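Local atomic coordinates of ribokinase (Cryptococcus neoformans var. grubii serotype A, PDB entry 6CW5), a protein that probably catalyses the ATP- and magnesium-dependent phosphorylation of D-ribose at O-5, giving D-ribose 5-phosphate and ADP. Residues K223-I228 against K259-L264; W78-L83 against V88-L93. One frame throughout, in Å; residues are numbered along the deposited sequence.

Overall arrangement
Contacts 1 and 2 share no helix or strand, yet each packs a helix near a strand at one end of the same mixed sheet, as counted within the chain: 262-264 for contact 1, 93-96 for contact 2. Their centres lie 37 Å apart, on opposite sides of the chain's centre, and their nearest atoms stay about 25 Å apart. Contact 1 is partly buried, small (130 Å² in all) and free of cross-segment hydrogen bonds; a single valine meets a helix far off in sequence. Contact 2 is buried and larger (314 Å²). It combines leucine and valine packing, a lysine chain and one backbone hydrogen bond, within a helix and the short loop that follows it.

Contact 1. Residues K223-I228 against K259-L264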
ATOM      1  N   LYS A 223      19.277   6.055 -29.828  1.00 27.65           N
ATOM      2  CA  LYS A 223      17.915   5.552 -29.626  1.00 26.19           C
ATOM      3  C   LYS A 223      17.439   5.808 -28.213  1.00 28.30           C
ATOM      4  O   LYS A 223      16.252   6.104 -27.989  1.00 25.54           O
ATOM      5  CB  LYS A 223      17.850   4.046 -29.912  1.00 28.14           C
ATOM      6  CG  LYS A 223      18.092   3.653 -31.343  1.00 34.48           C
ATOM      7  CD  LYS A 223      16.950   4.075 -32.231  1.00 40.34           C
ATOM      8  CE  LYS A 223      17.199   3.589 -33.659  1.00 56.87           C
ATOM      9  NZ  LYS A 223      15.995   3.818 -34.495  1.00 64.11           N
ATOM     10  N   ALA A 224      18.336   5.646 -27.229  1.00 23.00           N
ATOM     11  CA  ALA A 224      17.933   5.916 -25.852  1.00 21.77           C
ATOM     12  C   ALA A 224      17.675   7.402 -25.639  1.00 20.37           C
ATOM     13  O   ALA A 224      16.765   7.761 -24.884  1.00 24.50           O
ATOM     14  CB  ALA A 224      18.996   5.407 -24.875  1.00 25.08           C
ATOM     15  N   SER A 225      18.443   8.277 -26.308  1.00 21.29           N
ATOM     16  CA  SER A 225      18.199   9.718 -26.169  1.00 23.53           C
ATOM     17  C   SER A 225      16.828  10.082 -26.714  1.00 22.86           C
ATOM     18  O   SER A 225      16.064  10.819 -26.073  1.00 25.15           O
ATOM     19  CB  SER A 225      19.271  10.527 -26.906  1.00 24.59           C
ATOM     20  OG  SER A 225      20.487  10.538 -26.195  1.00 27.65           O
ATOM     21  N   ALA A 226      16.514   9.593 -27.918  1.00 24.77           N
ATOM     22  CA  ALA A 226      15.189   9.811 -28.491  1.00 26.00           C
ATOM     23  C   ALA A 226      14.113   9.184 -27.624  1.00 25.30           C
ATOM     24  O   ALA A 226      13.033   9.764 -27.449  1.00 26.40           O
ATOM     25  CB  ALA A 226      15.119   9.270 -29.933  1.00 24.17           C
ATOM     26  N   GLY A 227      14.395   8.018 -27.032  1.00 20.79           N
ATOM     27  CA  GLY A 227      13.410   7.387 -26.164  1.00 20.22           C
ATOM     28  C   GLY A 227      13.123   8.207 -24.918  1.00 22.11           C
ATOM     29  O   GLY A 227      11.980   8.279 -24.461  1.00 21.08           O
ATOM     30  N   ILE A 228      14.150   8.847 -24.357  1.00 21.29           N
ATOM     31  CA  ILE A 228      13.927   9.736 -23.211  1.00 20.59           C
ATOM     32  C   ILE A 228      13.022  10.895 -23.612  1.00 21.28           C
ATOM     33  O   ILE A 228      12.065  11.243 -22.905  1.00 21.76           O
ATOM     34  CB  ILE A 228      15.266  10.256 -22.669  1.00 20.78           C
ATOM     35  CG1 ILE A 228      16.010   9.149 -21.908  1.00 22.11           C
ATOM     36  CG2 ILE A 228      15.029  11.455 -21.744  1.00 19.82           C
ATOM     37  CD1 ILE A 228      17.479   9.569 -21.574  1.00 20.47           C
ATOM     38  N   LYS A 259      15.154  20.296 -20.964  1.00 24.49           N
ATOM     39  CA  LYS A 259      16.541  20.613 -21.269  1.00 21.80           C
ATOM     40  C   LYS A 259      17.092  19.630 -22.306  1.00 23.30           C
ATOM     41  O   LYS A 259      16.380  18.759 -22.817  1.00 27.83           O
ATOM     42  CB  LYS A 259      17.393  20.612 -19.996  1.00 21.74           C
ATOM     43  CG  LYS A 259      16.913  21.637 -18.966  1.00 31.06           C
ATOM     44  CD  LYS A 259      17.852  21.663 -17.751  1.00 40.02           C
ATOM     45  CE  LYS A 259      17.416  22.679 -16.682  1.00 43.46           C
ATOM     46  NZ  LYS A 259      18.443  22.796 -15.586  1.00 42.33           N
ATOM     47  N   GLU A 260      18.374  19.799 -22.640  1.00 24.83           N
ATOM     48  CA  GLU A 260      19.071  18.848 -23.513  1.00 23.02           C
ATOM     49  C   GLU A 260      19.361  17.549 -22.796  1.00 27.89           C
ATOM     50  O   GLU A 260      19.749  17.549 -21.625  1.00 27.27           O
ATOM     51  CB  GLU A 260      20.407  19.405 -23.969  1.00 21.95           C
ATOM     52  CG  GLU A 260      20.300  20.574 -24.926  1.00 23.04           C
ATOM     53  CD  GLU A 260      19.900  20.146 -26.311  1.00 29.07           C
ATOM     54  OE1 GLU A 260      20.022  18.930 -26.675  1.00 23.47           O
ATOM     55  OE2 GLU A 260      19.458  21.039 -27.039  1.00 28.26           O
ATOM     56  N   VAL A 261      19.230  16.437 -23.520  1.00 23.32           N
ATOM     57  CA  VAL A 261      19.712  15.161 -22.986  1.00 25.81           C
ATOM     58  C   VAL A 261      21.234  15.221 -22.962  1.00 27.82           C
ATOM     59  O   VAL A 261      21.870  15.454 -23.992  1.00 25.45           O
ATOM     60  CB  VAL A 261      19.235  13.979 -23.839  1.00 22.51           C
ATOM     61  CG1 VAL A 261      19.905  12.639 -23.335  1.00 24.51           C
ATOM     62  CG2 VAL A 261      17.696  13.881 -23.861  1.00 23.26           C
ATOM     63  N   GLY A 262      21.833  15.039 -21.786  1.00 24.19           N
ATOM     64  CA  GLY A 262      23.279  15.046 -21.664  1.00 25.46           C
ATOM     65  C   GLY A 262      23.834  13.635 -21.664  1.00 29.65           C
ATOM     66  O   GLY A 262      23.192  12.712 -21.196  1.00 28.18           O
ATOM     67  N   TYR A 263      25.040  13.464 -22.205  1.00 31.64           N
ATOM     68  CA  TYR A 263      25.677  12.154 -22.234  1.00 26.86           C
ATOM     69  C   TYR A 263      27.010  12.213 -21.508  1.00 31.18           C
ATOM     70  O   TYR A 263      27.812  13.117 -21.759  1.00 31.96           O
ATOM     71  CB  TYR A 263      25.907  11.666 -23.669  1.00 34.44           C
ATOM     72  CG  TYR A 263      26.748  10.423 -23.727  1.00 36.11           C
ATOM     73  CD1 TYR A 263      26.200   9.186 -23.440  1.00 31.95           C
ATOM     74  CD2 TYR A 263      28.098  10.486 -24.062  1.00 42.93           C
ATOM     75  CE1 TYR A 263      26.955   8.060 -23.469  1.00 34.52           C
ATOM     76  CE2 TYR A 263      28.866   9.352 -24.101  1.00 40.39           C
ATOM     77  CZ  TYR A 263      28.289   8.144 -23.806  1.00 36.15           C
ATOM     78  OH  TYR A 263      29.033   6.994 -23.828  1.00 41.92           O
ATOM     79  N   LEU A 264      27.248  11.242 -20.628  1.00 31.67           N
ATOM     80  CA  LEU A 264      28.550  11.063 -19.991  1.00 33.32           C
ATOM     81  C   LEU A 264      29.076   9.657 -20.236  1.00 34.31           C
ATOM     82  O   LEU A 264      28.363   8.674 -19.980  1.00 37.24           O
ATOM     83  CB  LEU A 264      28.479  11.319 -18.483  1.00 33.08           C
ATOM     84  CG  LEU A 264      28.535  12.760 -17.973  1.00 53.32           C
ATOM     85  CD1 LEU A 264      27.330  13.557 -18.426  1.00 61.44           C
ATOM     86  CD2 LEU A 264      28.614  12.766 -16.466  1.00 55.61           C
TER
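Val261 carries its whole side of this contact, and its side chain can be followed atom by atom toward the helix residues Ser225 and Ile228. CB comes first, still rather remote: its closest neighbour in 223-228 is OG of Ser225, 4.4 Å away. From there the two methyls diverge. CG1 lies opposite the backbone N about the CA-CB bond (chi1 174°), which carries it to the serine, 3.6 Å from Ser225 OG and 4.2 Å from Ser225 CB. The approach to OG is a methyl-to-hydroxyl packing contact; the hydroxyl already has its partner within the helix, a hydrogen bond to the carbonyl O of Gln221 one turn earlier. CG2, the second branch, turns to the helix backbone and the next turn. It rests 4.1 Å from Ser225 O and 4.2 Å from Ile228 CG2, the two apolar side chains meeting at a slant. Val261 thus straddles one helical turn: CG1 lies closest to the serine side chain, while CG2 faces both the serine carbonyl and Ile228, and the valine's backbone is nearest Ser225 (6.5 Å between their CA atoms). Helix 220-233 lies here against the antiparallel end of the mixed sheet of this PfkB-family kinase, where strands 242-246, 252-255 and 262-264 follow one another. Ser225 and Ile228 both touch Leu253 of strand 252-255, and Ile228 touches Tyr255 as well. Val261 stands just ahead of Gly262, whose backbone is hydrogen-bonded to Cys254 in the neighbouring strand, and it also packs on Leu229 of the helix. The predicted ATP-binding residue Leu247 is close by, its side chain about 7 Å from that of Ser225.

Contact 2. Residues W78-L83 against V88-L93; sequences WVKEML and VGTDKL
Lys80 is the first residue of the helix segment to meet the loop, and it does so with its aliphatic chain. CB and CG lie alongside the methyl CD2 of Leu93, with CG the nearer at 3.7 Å, and the two side chains run past each other in opposite directions. Extended as far as CE, the lysine then bends at its last torsion (chi4 -68°). CE comes within 3.8 Å of Thr90 OG1. The amino group is not bonded to that hydroxyl: NZ forms a salt bridge with Glu84 OE2, the same oxygen to which Thr90 OG1 is hydrogen-bonded. One helical turn on, Leu83 continues the apolar surface. Its CD1 meets Leu93 CD2 at 4.0 Å, the side chains crossing near a right angle, and its CB lies 4.1 Å from Val88 CB. The backbone joins too: Val88 N donates to Leu83 O (3.1 Å, N-H...O angle 148°). The loop then closes in a type I turn, Thr90 to Leu93, that delivers Leu93 to strand 93-96. This is the link of a beta-alpha-beta unit, in which helix 77-85 connects the adjacent parallel strands 66-73 and 93-96; Leu83 also touches Leu68 of the former. Leu93 CD2 thus touches both lysine methylenes and a leucine methyl, while the Glu84 carboxylate, bonded to both Lys80 NZ and Thr90 OG1, probably offsets the lysine charge and ties helix to loop at the polar margin.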
ATOM      1  N   TRP A  78      22.541  -9.618  10.735  1.00 31.22           N
ATOM      2  CA  TRP A  78      23.909  -9.297  10.332  1.00 32.69           C
ATOM      3  C   TRP A  78      23.942  -8.269   9.201  1.00 33.14           C
ATOM      4  O   TRP A  78      24.900  -7.492   9.096  1.00 34.61           O
ATOM      5  CB  TRP A  78      24.663 -10.579   9.945  1.00 35.66           C
ATOM      6  CG  TRP A  78      24.104 -11.284   8.724  1.00 37.21           C
ATOM      7  CD1 TRP A  78      23.094 -12.192   8.696  1.00 39.85           C
ATOM      8  CD2 TRP A  78      24.542 -11.128   7.367  1.00 35.98           C
ATOM      9  NE1 TRP A  78      22.872 -12.616   7.405  1.00 34.13           N
ATOM     10  CE2 TRP A  78      23.753 -11.980   6.572  1.00 37.09           C
ATOM     11  CE3 TRP A  78      25.534 -10.362   6.750  1.00 38.45           C
ATOM     12  CZ2 TRP A  78      23.918 -12.081   5.185  1.00 35.71           C
ATOM     13  CZ3 TRP A  78      25.701 -10.474   5.372  1.00 34.70           C
ATOM     14  CH2 TRP A  78      24.901 -11.328   4.614  1.00 31.82           C
ATOM     15  N   VAL A  79      22.905  -8.226   8.364  1.00 28.69           N
ATOM     16  CA  VAL A  79      22.813  -7.177   7.348  1.00 26.25           C
ATOM     17  C   VAL A  79      22.440  -5.848   7.993  1.00 29.44           C
ATOM     18  O   VAL A  79      22.987  -4.797   7.642  1.00 28.19           O
ATOM     19  CB  VAL A  79      21.800  -7.566   6.260  1.00 27.27           C
ATOM     20  CG1 VAL A  79      21.761  -6.497   5.147  1.00 26.23           C
ATOM     21  CG2 VAL A  79      22.126  -8.962   5.690  1.00 27.27           C
ATOM     22  N   LYS A  80      21.492  -5.872   8.933  1.00 29.61           N
ATOM     23  CA  LYS A  80      21.167  -4.662   9.690  1.00 32.04           C
ATOM     24  C   LYS A  80      22.410  -4.104  10.380  1.00 32.60           C
ATOM     25  O   LYS A  80      22.617  -2.883  10.423  1.00 34.67           O
ATOM     26  CB  LYS A  80      20.070  -4.971  10.713  1.00 29.27           C
ATOM     27  CG  LYS A  80      19.562  -3.754  11.515  1.00 37.16           C
ATOM     28  CD  LYS A  80      18.337  -4.110  12.357  1.00 36.97           C
ATOM     29  CE  LYS A  80      18.021  -3.015  13.398  1.00 36.93           C
ATOM     30  NZ  LYS A  80      19.036  -2.928  14.454  1.00 38.99           N
ATOM     31  N   GLU A  81      23.260  -4.981  10.907  1.00 28.71           N
ATOM     32  CA  GLU A  81      24.462  -4.511  11.596  1.00 31.68           C
ATOM     33  C   GLU A  81      25.483  -3.933  10.622  1.00 34.55           C
ATOM     34  O   GLU A  81      26.202  -2.991  10.973  1.00 40.15           O
ATOM     35  CB  GLU A  81      25.067  -5.658  12.402  1.00 34.53           C
ATOM     36  CG  GLU A  81      24.092  -6.190  13.418  1.00 39.05           C
ATOM     37  CD  GLU A  81      24.656  -7.319  14.233  1.00 49.35           C
ATOM     38  OE1 GLU A  81      25.489  -8.084  13.703  1.00 57.04           O
ATOM     39  OE2 GLU A  81      24.266  -7.428  15.414  1.00 47.69           O
ATOM     40  N   MET A  82      25.578  -4.491   9.410  1.00 37.23           N
ATOM     41  CA  MET A  82      26.437  -3.903   8.383  1.00 31.59           C
ATOM     42  C   MET A  82      25.951  -2.516   8.003  1.00 32.45           C
ATOM     43  O   MET A  82      26.743  -1.575   7.874  1.00 33.79           O
ATOM     44  CB  MET A  82      26.466  -4.785   7.131  1.00 36.64           C
ATOM     45  CG  MET A  82      27.230  -6.077   7.234  1.00 52.52           C
ATOM     46  SD  MET A  82      27.241  -6.912   5.623  1.00 58.81           S
ATOM     47  CE  MET A  82      28.004  -5.656   4.594  1.00 49.07           C
ATOM     48  N   LEU A  83      24.644  -2.384   7.780  1.00 28.22           N
ATOM     49  CA  LEU A  83      24.076  -1.079   7.457  1.00 29.94           C
ATOM     50  C   LEU A  83      24.394  -0.072   8.552  1.00 29.69           C
ATOM     51  O   LEU A  83      24.850   1.045   8.281  1.00 32.69           O
ATOM     52  CB  LEU A  83      22.565  -1.214   7.268  1.00 28.31           C
ATOM     53  CG  LEU A  83      22.103  -1.906   5.993  1.00 30.99           C
ATOM     54  CD1 LEU A  83      20.655  -2.393   6.169  1.00 29.97           C
ATOM     55  CD2 LEU A  83      22.235  -0.942   4.793  1.00 27.65           C
ATOM     56  N   VAL A  88      24.041   3.992   8.091  1.00 31.37           N
ATOM     57  CA  VAL A  88      22.638   3.974   7.674  1.00 28.53           C
ATOM     58  C   VAL A  88      21.750   3.866   8.906  1.00 30.69           C
ATOM     59  O   VAL A  88      21.935   2.974   9.743  1.00 34.74           O
ATOM     60  CB  VAL A  88      22.378   2.810   6.712  1.00 26.32           C
ATOM     61  CG1 VAL A  88      20.909   2.743   6.312  1.00 25.33           C
ATOM     62  CG2 VAL A  88      23.282   2.932   5.490  1.00 29.24           C
ATOM     63  N   GLY A  89      20.778   4.767   9.020  1.00 28.84           N
ATOM     64  CA  GLY A  89      19.852   4.691  10.137  1.00 36.39           C
ATOM     65  C   GLY A  89      18.880   3.541   9.955  1.00 32.91           C
ATOM     66  O   GLY A  89      18.372   3.299   8.861  1.00 28.26           O
ATOM     67  N   THR A  90      18.630   2.805  11.048  1.00 31.44           N
ATOM     68  CA  THR A  90      17.827   1.590  10.956  1.00 28.16           C
ATOM     69  C   THR A  90      16.685   1.534  11.969  1.00 30.28           C
ATOM     70  O   THR A  90      16.149   0.443  12.210  1.00 28.18           O
ATOM     71  CB  THR A  90      18.706   0.348  11.143  1.00 29.79           C
ATOM     72  OG1 THR A  90      19.318   0.415  12.438  1.00 31.53           O
ATOM     73  CG2 THR A  90      19.787   0.282  10.063  1.00 31.62           C
ATOM     74  N   ASP A  91      16.302   2.662  12.585  1.00 28.01           N
ATOM     75  CA  ASP A  91      15.178   2.613  13.524  1.00 32.08           C
ATOM     76  C   ASP A  91      13.915   2.062  12.868  1.00 30.15           C
ATOM     77  O   ASP A  91      13.079   1.455  13.545  1.00 30.50           O
ATOM     78  CB  ASP A  91      14.872   3.992  14.095  1.00 36.54           C
ATOM     79  CG  ASP A  91      15.907   4.459  15.087  1.00 44.55           C
ATOM     80  OD1 ASP A  91      16.883   3.706  15.332  1.00 39.13           O
ATOM     81  OD2 ASP A  91      15.740   5.586  15.611  1.00 45.76           O
ATOM     82  N   LYS A  92      13.750   2.274  11.566  1.00 25.94           N
ATOM     83  CA  LYS A  92      12.564   1.831  10.842  1.00 25.89           C
ATOM     84  C   LYS A  92      12.795   0.527  10.102  1.00 28.88           C
ATOM     85  O   LYS A  92      11.980   0.163   9.249  1.00 24.61           O
ATOM     86  CB  LYS A  92      12.114   2.902   9.849  1.00 26.91           C
ATOM     87  CG  LYS A  92      11.878   4.280  10.488  1.00 37.11           C
ATOM     88  CD  LYS A  92      10.634   4.308  11.328  1.00 53.31           C
ATOM     89  CE  LYS A  92      10.285   5.753  11.719  1.00 70.45           C
ATOM     90  NZ  LYS A  92      11.306   6.381  12.622  1.00 73.43           N
ATOM     91  N   LEU A  93      13.891  -0.177  10.389  1.00 24.01           N
ATOM     92  CA  LEU A  93      14.169  -1.481   9.782  1.00 22.93           C
ATOM     93  C   LEU A  93      13.699  -2.525  10.791  1.00 25.55           C
ATOM     94  O   LEU A  93      14.388  -2.829  11.776  1.00 28.66           O
ATOM     95  CB  LEU A  93      15.642  -1.630   9.414  1.00 23.39           C
ATOM     96  CG  LEU A  93      16.003  -2.972   8.754  1.00 25.91           C
ATOM     97  CD1 LEU A  93      15.221  -3.163   7.459  1.00 28.34           C
ATOM     98  CD2 LEU A  93      17.484  -3.060   8.484  1.00 29.41           C
TER